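GTP-binding protein (Pyrococcus horikoshii, PDB 1WXQ) probably binds GTP and may hydrolyse nucleotide, as expected of an Obg-related P-loop GTPase that also carries a TGS domain, though its cellular role is unknown. Local coordinates at residues A[132-135]-A[136-140]; A[225-228]-A[229-233]; A[300-304]-A[305-309]. All blocks are in the same frame, centred on the assembly; numbering follows the deposited sequence.

Contact 1 of 3, residues A[132-135]-A[136-140]; sequences EFLE and REIDY
R136 N donates to E132 O (3.1 Å), and the same i to i+4 bond recurs from E137 to F133, I138 to L134 and D139 to E135, so 132-135 and 136-140 are consecutive turns in the middle of helix 127-147. On the outer side E132 and R136 form a salt bridge, OE2 lying 2.6 Å from NE. The hydrogen bond within it is weak, bent to 116° at the hydrogen; the carboxylate and guanidinium planes are 87° apart, and OE1 lies over the guanidinium face. F133, its CG anti to the backbone N (chi1 176°), points its ring outward from the helix, and E137 CG lies over one face, 4.1 Å from the centroid, a CH-pi contact. On the inner side L134 CD2 meets I138 CD1 at 3.4 Å, and both side chains rest on M217 of strand 217-222. E135 and D139 turn their acids to R211; Y244 and R242 also hold E135, and S208 holds D139. The chemistry is that of an amphipathic helix: leucine and isoleucine face the GTPase sheet, charge and aromatic carbon line the outside, and two buried carboxylates are probably kept ionised by arginines.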
# COMPACT_ATOMS: atom_id res chain seq x y z
N GLU A 132 -13.52 -12.85 -1.35
CA GLU A 132 -13.01 -14.16 -1.00
C GLU A 132 -12.42 -14.83 -2.25
O GLU A 132 -11.39 -15.50 -2.16
CB GLU A 132 -14.12 -15.02 -0.41
CG GLU A 132 -13.71 -15.68 0.88
CD GLU A 132 -14.05 -17.14 0.90
OE1 GLU A 132 -15.25 -17.48 0.77
OE2 GLU A 132 -13.10 -17.95 1.05
N PHE A 133 -13.05 -14.64 -3.40
CA PHE A 133 -12.55 -15.23 -4.63
C PHE A 133 -11.09 -14.83 -4.82
O PHE A 133 -10.21 -15.70 -4.86
CB PHE A 133 -13.34 -14.76 -5.86
CG PHE A 133 -12.79 -15.29 -7.17
CD1 PHE A 133 -13.09 -16.57 -7.61
CD2 PHE A 133 -11.93 -14.51 -7.94
CE1 PHE A 133 -12.54 -17.08 -8.80
CE2 PHE A 133 -11.36 -15.01 -9.13
CZ PHE A 133 -11.67 -16.30 -9.56
N LEU A 134 -10.85 -13.53 -4.93
CA LEU A 134 -9.49 -13.00 -5.11
C LEU A 134 -8.53 -13.59 -4.07
O LEU A 134 -7.42 -14.04 -4.38
CB LEU A 134 -9.51 -11.47 -4.95
CG LEU A 134 -8.57 -10.64 -5.83
CD1 LEU A 134 -8.27 -9.34 -5.10
CD2 LEU A 134 -7.28 -11.38 -6.12
N GLU A 135 -8.99 -13.60 -2.83
CA GLU A 135 -8.26 -14.11 -1.69
C GLU A 135 -7.64 -15.50 -1.95
O GLU A 135 -6.43 -15.68 -1.86
CB GLU A 135 -9.23 -14.16 -0.51
CG GLU A 135 -8.60 -14.19 0.86
CD GLU A 135 -9.40 -13.39 1.87
OE1 GLU A 135 -10.65 -13.40 1.77
OE2 GLU A 135 -8.79 -12.75 2.75
N ARG A 136 -8.49 -16.47 -2.27
CA ARG A 136 -8.05 -17.84 -2.55
C ARG A 136 -7.12 -17.97 -3.74
O ARG A 136 -6.23 -18.82 -3.73
CB ARG A 136 -9.27 -18.73 -2.77
CG ARG A 136 -10.26 -18.68 -1.66
CD ARG A 136 -11.56 -19.26 -2.13
NE ARG A 136 -12.48 -19.46 -1.02
CZ ARG A 136 -13.75 -19.80 -1.17
NH1 ARG A 136 -14.25 -19.97 -2.39
NH2 ARG A 136 -14.51 -19.99 -0.10
N GLU A 137 -7.32 -17.17 -4.78
CA GLU A 137 -6.44 -17.26 -5.94
C GLU A 137 -5.00 -16.87 -5.57
O GLU A 137 -4.04 -17.49 -6.04
CB GLU A 137 -6.94 -16.38 -7.08
CG GLU A 137 -8.28 -16.83 -7.68
CD GLU A 137 -8.22 -18.24 -8.28
OE1 GLU A 137 -7.35 -18.48 -9.14
OE2 GLU A 137 -9.04 -19.09 -7.90
N ILE A 138 -4.85 -15.86 -4.73
CA ILE A 138 -3.50 -15.42 -4.34
C ILE A 138 -2.91 -16.43 -3.37
O ILE A 138 -1.73 -16.75 -3.42
CB ILE A 138 -3.55 -14.01 -3.71
CG1 ILE A 138 -3.97 -13.01 -4.78
CG2 ILE A 138 -2.22 -13.66 -3.09
CD1 ILE A 138 -4.50 -11.68 -4.27
N ASP A 139 -3.76 -16.96 -2.51
CA ASP A 139 -3.36 -17.96 -1.54
C ASP A 139 -2.85 -19.23 -2.20
O ASP A 139 -1.79 -19.72 -1.84
CB ASP A 139 -4.52 -18.30 -0.62
CG ASP A 139 -4.60 -17.37 0.56
OD1 ASP A 139 -3.99 -16.27 0.49
OD2 ASP A 139 -5.26 -17.72 1.56
N TYR A 140 -3.59 -19.76 -3.16
CA TYR A 140 -3.15 -20.98 -3.80
C TYR A 140 -1.97 -20.76 -4.74
O TYR A 140 -1.14 -21.64 -4.92
CB TYR A 140 -4.32 -21.66 -4.52
CG TYR A 140 -5.20 -22.35 -3.52
CD1 TYR A 140 -5.93 -21.62 -2.59
CD2 TYR A 140 -5.20 -23.75 -3.43
CE1 TYR A 140 -6.65 -22.25 -1.58
CE2 TYR A 140 -5.91 -24.39 -2.41
CZ TYR A 140 -6.63 -23.65 -1.50
OH TYR A 140 -7.32 -24.29 -0.49

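Contact 2 of 3, residues A[225-228]-A[229-233]; sequences DAAS and DEQIK
Hydrogen bonds dominate where S228 meets Q231, and they run in both directions. The serine hydroxyl OG accepts from Q231 N at 3.1 Å, the capping bond of a residue standing just before helix 229-241. In return Q231 OE1 takes the backbone N-H of S228 at 3.2 Å, an almost perfectly straight bond (178°) whose donor lies in the plane of the amide carbonyl. The same OE1 receives the S228 hydroxyl as well, at 3.3 Å, but this donor sits above the amide plane, 41° out of it. Serine suits the cap because its short OG, held at chi1 68° between the backbone N and the carbonyl carbon, can reach a helix N-H; glutamine suits the third helical position because its chain, extended beyond CG, is long enough to bring OE1 to the N-H of the cap. Were this glutamine replaced by an alanine, the S228 N-H would probably lose its acceptor and the serine hydroxyl one of its two partners in the box. Farther round the turn, I232 N donates to S228 O, the first regular backbone bond of the helix.

Apolar contact is lighter. A227 CB lies 4.3 Å from I232 CG1, a small methyl beside the isoleucine, which also packs on A224. The polar Q231 OE1 is a further neighbour of that methyl, 3.7 Å from A227 CB.

Charge enters through D229, whose carboxylate forms a salt bridge with R299; that arginine also donates to A227 O, tying the loop to the start of the helix.

The reciprocal S228 and Q231 bonds make a capping box, here at the turn from strand 217-222 into the following helix of the GTPase fold.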
# COMPACT_ATOMS: atom_id res chain seq x y z
N ASP A 225 -22.07 5.72 -4.71
CA ASP A 225 -23.09 6.72 -5.00
C ASP A 225 -24.39 6.08 -5.49
O ASP A 225 -25.48 6.59 -5.23
CB ASP A 225 -22.57 7.67 -6.08
CG ASP A 225 -22.14 6.93 -7.32
OD1 ASP A 225 -21.51 5.86 -7.16
OD2 ASP A 225 -22.40 7.41 -8.44
N ALA A 226 -24.27 4.96 -6.21
CA ALA A 226 -25.46 4.28 -6.71
C ALA A 226 -25.95 3.22 -5.71
O ALA A 226 -26.88 2.46 -5.99
CB ALA A 226 -25.16 3.62 -8.06
N ALA A 227 -25.33 3.19 -4.53
CA ALA A 227 -25.72 2.20 -3.53
C ALA A 227 -26.27 2.87 -2.28
O ALA A 227 -26.08 4.07 -2.08
CB ALA A 227 -24.53 1.32 -3.18
N SER A 228 -26.96 2.10 -1.46
CA SER A 228 -27.53 2.63 -0.23
C SER A 228 -26.56 2.48 0.95
O SER A 228 -25.73 1.58 0.95
CB SER A 228 -28.82 1.89 0.10
OG SER A 228 -28.51 0.55 0.45
N ASP A 229 -26.70 3.36 1.93
CA ASP A 229 -25.88 3.34 3.14
C ASP A 229 -25.92 1.96 3.79
O ASP A 229 -24.93 1.49 4.36
CB ASP A 229 -26.40 4.37 4.14
CG ASP A 229 -26.19 5.79 3.69
OD1 ASP A 229 -25.42 6.01 2.73
OD2 ASP A 229 -26.79 6.68 4.31
N GLU A 230 -27.08 1.31 3.70
CA GLU A 230 -27.30 -0.02 4.24
C GLU A 230 -26.42 -1.06 3.54
O GLU A 230 -25.82 -1.93 4.16
CB GLU A 230 -28.78 -0.38 4.03
CG GLU A 230 -29.12 -1.76 4.57
CD GLU A 230 -30.63 -1.95 4.55
OE1 GLU A 230 -31.23 -1.72 3.52
OE2 GLU A 230 -31.18 -2.31 5.59
N GLN A 231 -26.38 -0.96 2.20
CA GLN A 231 -25.55 -1.88 1.43
C GLN A 231 -24.07 -1.69 1.76
O GLN A 231 -23.32 -2.65 1.93
CB GLN A 231 -25.79 -1.60 -0.06
CG GLN A 231 -26.67 -2.67 -0.71
CD GLN A 231 -27.23 -2.13 -2.01
OE1 GLN A 231 -27.33 -0.94 -2.24
NE2 GLN A 231 -27.62 -3.09 -2.87
N ILE A 232 -23.66 -0.41 1.79
CA ILE A 232 -22.25 -0.11 2.06
C ILE A 232 -21.84 -0.55 3.46
O ILE A 232 -20.88 -1.29 3.65
CB ILE A 232 -22.06 1.40 1.91
CG1 ILE A 232 -22.22 1.81 0.44
CG2 ILE A 232 -20.64 1.79 2.35
CD1 ILE A 232 -22.33 3.32 0.27
N LYS A 233 -22.58 -0.06 4.46
CA LYS A 233 -22.32 -0.35 5.87
C LYS A 233 -22.29 -1.85 6.13
O LYS A 233 -21.59 -2.32 7.03
CB LYS A 233 -23.39 0.30 6.76
CG LYS A 233 -23.15 0.08 8.25
CD LYS A 233 -24.29 0.60 9.15
CE LYS A 233 -24.11 2.06 9.55
NZ LYS A 233 -24.27 3.02 8.40

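Contact 3 of 3, residues A[300-304]-A[305-309]; sequences FGSTG and VQEVI
G304 O accepts from V308 N at 3.1 Å, a backbone bond at the start of helix 305-316 that joins 300-304 to 305-309. Side chains close round this carbonyl: V308 CG2 comes to 3.3 Å from G304 O, and E307 CB to 3.4 Å from the same oxygen. The valine methyl is placed there by its torsion: CG1 stands anti to the backbone N of V308 (chi1 172°), which puts CG2 anti to the carbonyl carbon and against G304 O. Glycine suits the N-cap because phi is positive (80°), a backbone shape that glycine adopts more readily than residues with a side chain.

The next layer fixes the cap. S302 OG accepts from G304 N at 3.1 Å, an ST turn that folds the loop back just before the helix. A water bridges the S302 hydroxyl and F300 O, and donates a longer, weak bond to E307 OE1, bringing the extended glutamate chain into the same network. A second water does comparable work at the first turn: it lies 2.7 Å from T303 OG1 and accepts from Q306 N at 2.8 Å, so the threonine reaches a helix N-H through water.

Beyond these, T303 bonds through its backbone to S250 and packs on A253 and E254 of helix 251-258. V305 and V308 lean on F16 of helix 13-21, and V308 also meets I247 and T249 of strand 245-249, so the helix start is wedged between that strand and two helices.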
# COMPACT_ATOMS: atom_id res chain seq x y z
N PHE A 300 -20.52 11.44 1.21
CA PHE A 300 -19.36 10.72 1.76
C PHE A 300 -18.21 11.62 2.21
O PHE A 300 -17.31 11.17 2.93
CB PHE A 300 -18.79 9.74 0.73
CG PHE A 300 -19.79 8.78 0.18
CD1 PHE A 300 -20.19 8.87 -1.15
CD2 PHE A 300 -20.31 7.77 0.97
CE1 PHE A 300 -21.10 7.97 -1.69
CE2 PHE A 300 -21.24 6.86 0.44
CZ PHE A 300 -21.63 6.96 -0.90
N GLY A 301 -18.22 12.88 1.79
CA GLY A 301 -17.15 13.80 2.15
C GLY A 301 -16.02 13.86 1.12
O GLY A 301 -15.07 14.62 1.26
N SER A 302 -16.13 13.03 0.07
CA SER A 302 -15.15 12.99 -0.99
C SER A 302 -15.50 11.86 -1.94
O SER A 302 -16.53 11.21 -1.82
CB SER A 302 -13.78 12.74 -0.36
OG SER A 302 -13.67 11.36 0.01
N THR A 303 -14.64 11.60 -2.91
CA THR A 303 -14.88 10.53 -3.87
C THR A 303 -14.40 9.19 -3.33
O THR A 303 -14.62 8.15 -3.95
CB THR A 303 -14.20 10.83 -5.23
OG1 THR A 303 -12.84 11.26 -5.01
CG2 THR A 303 -15.00 11.91 -5.98
N GLY A 304 -13.75 9.22 -2.17
CA GLY A 304 -13.29 8.00 -1.55
C GLY A 304 -12.00 7.45 -2.11
O GLY A 304 -11.28 6.70 -1.43
N VAL A 305 -11.69 7.81 -3.35
CA VAL A 305 -10.48 7.32 -3.99
C VAL A 305 -9.24 7.72 -3.22
O VAL A 305 -8.42 6.87 -2.86
CB VAL A 305 -10.36 7.83 -5.42
CG1 VAL A 305 -9.02 7.42 -6.01
CG2 VAL A 305 -11.52 7.29 -6.26
N GLN A 306 -9.11 9.00 -2.93
CA GLN A 306 -7.94 9.48 -2.21
C GLN A 306 -7.78 8.82 -0.84
O GLN A 306 -6.66 8.57 -0.39
CB GLN A 306 -8.00 11.00 -2.03
CG GLN A 306 -6.68 11.61 -1.59
CD GLN A 306 -5.55 11.34 -2.56
OE1 GLN A 306 -5.67 11.57 -3.76
NE2 GLN A 306 -4.44 10.84 -2.03
N GLU A 307 -8.91 8.57 -0.19
CA GLU A 307 -8.95 7.94 1.14
C GLU A 307 -8.34 6.54 1.07
O GLU A 307 -7.52 6.15 1.91
CB GLU A 307 -10.41 7.86 1.60
CG GLU A 307 -10.62 7.70 3.09
CD GLU A 307 -12.09 7.50 3.44
OE1 GLU A 307 -12.94 8.17 2.80
OE2 GLU A 307 -12.39 6.69 4.35
N VAL A 308 -8.75 5.77 0.07
CA VAL A 308 -8.23 4.43 -0.09
C VAL A 308 -6.70 4.44 -0.21
O VAL A 308 -6.02 3.67 0.47
CB VAL A 308 -8.83 3.75 -1.33
CG1 VAL A 308 -8.13 2.43 -1.59
CG2 VAL A 308 -10.33 3.53 -1.12
N ILE A 309 -6.17 5.31 -1.07
CA ILE A 309 -4.72 5.39 -1.27
C ILE A 309 -3.97 5.80 0.00
O ILE A 309 -2.88 5.29 0.27
CB ILE A 309 -4.38 6.33 -2.44
CG1 ILE A 309 -4.94 5.73 -3.74
CG2 ILE A 309 -2.87 6.53 -2.53
CD1 ILE A 309 -4.83 6.62 -4.95
O HOH W 1 -14.19 11.32 3.04
O HOH W 2 -10.87 11.22 -3.10

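Contacts 2 and 3 meet directly: I232 CD1 lies 3.7 Å from F300 CE2, so the isoleucine of the capped helix packs against F300, in the loop before helix 305-316, and the contact centres are about 15 Å apart. D225 N also approaches F300 CE1, at 3.9 Å. Both are helix starts, whereas contact 1 is mid-helix, its centre about 25 Å from contact 2 and about 26 Å from contact 3, without touching either. Strand 217-222 links the regions: contact 1 packs on it and contact 2 follows it. The probable P-loop runs into helix 13-21, whose F16 and A20 contact 3 packs on; L134 of contact 1 lies near that loop without touching it.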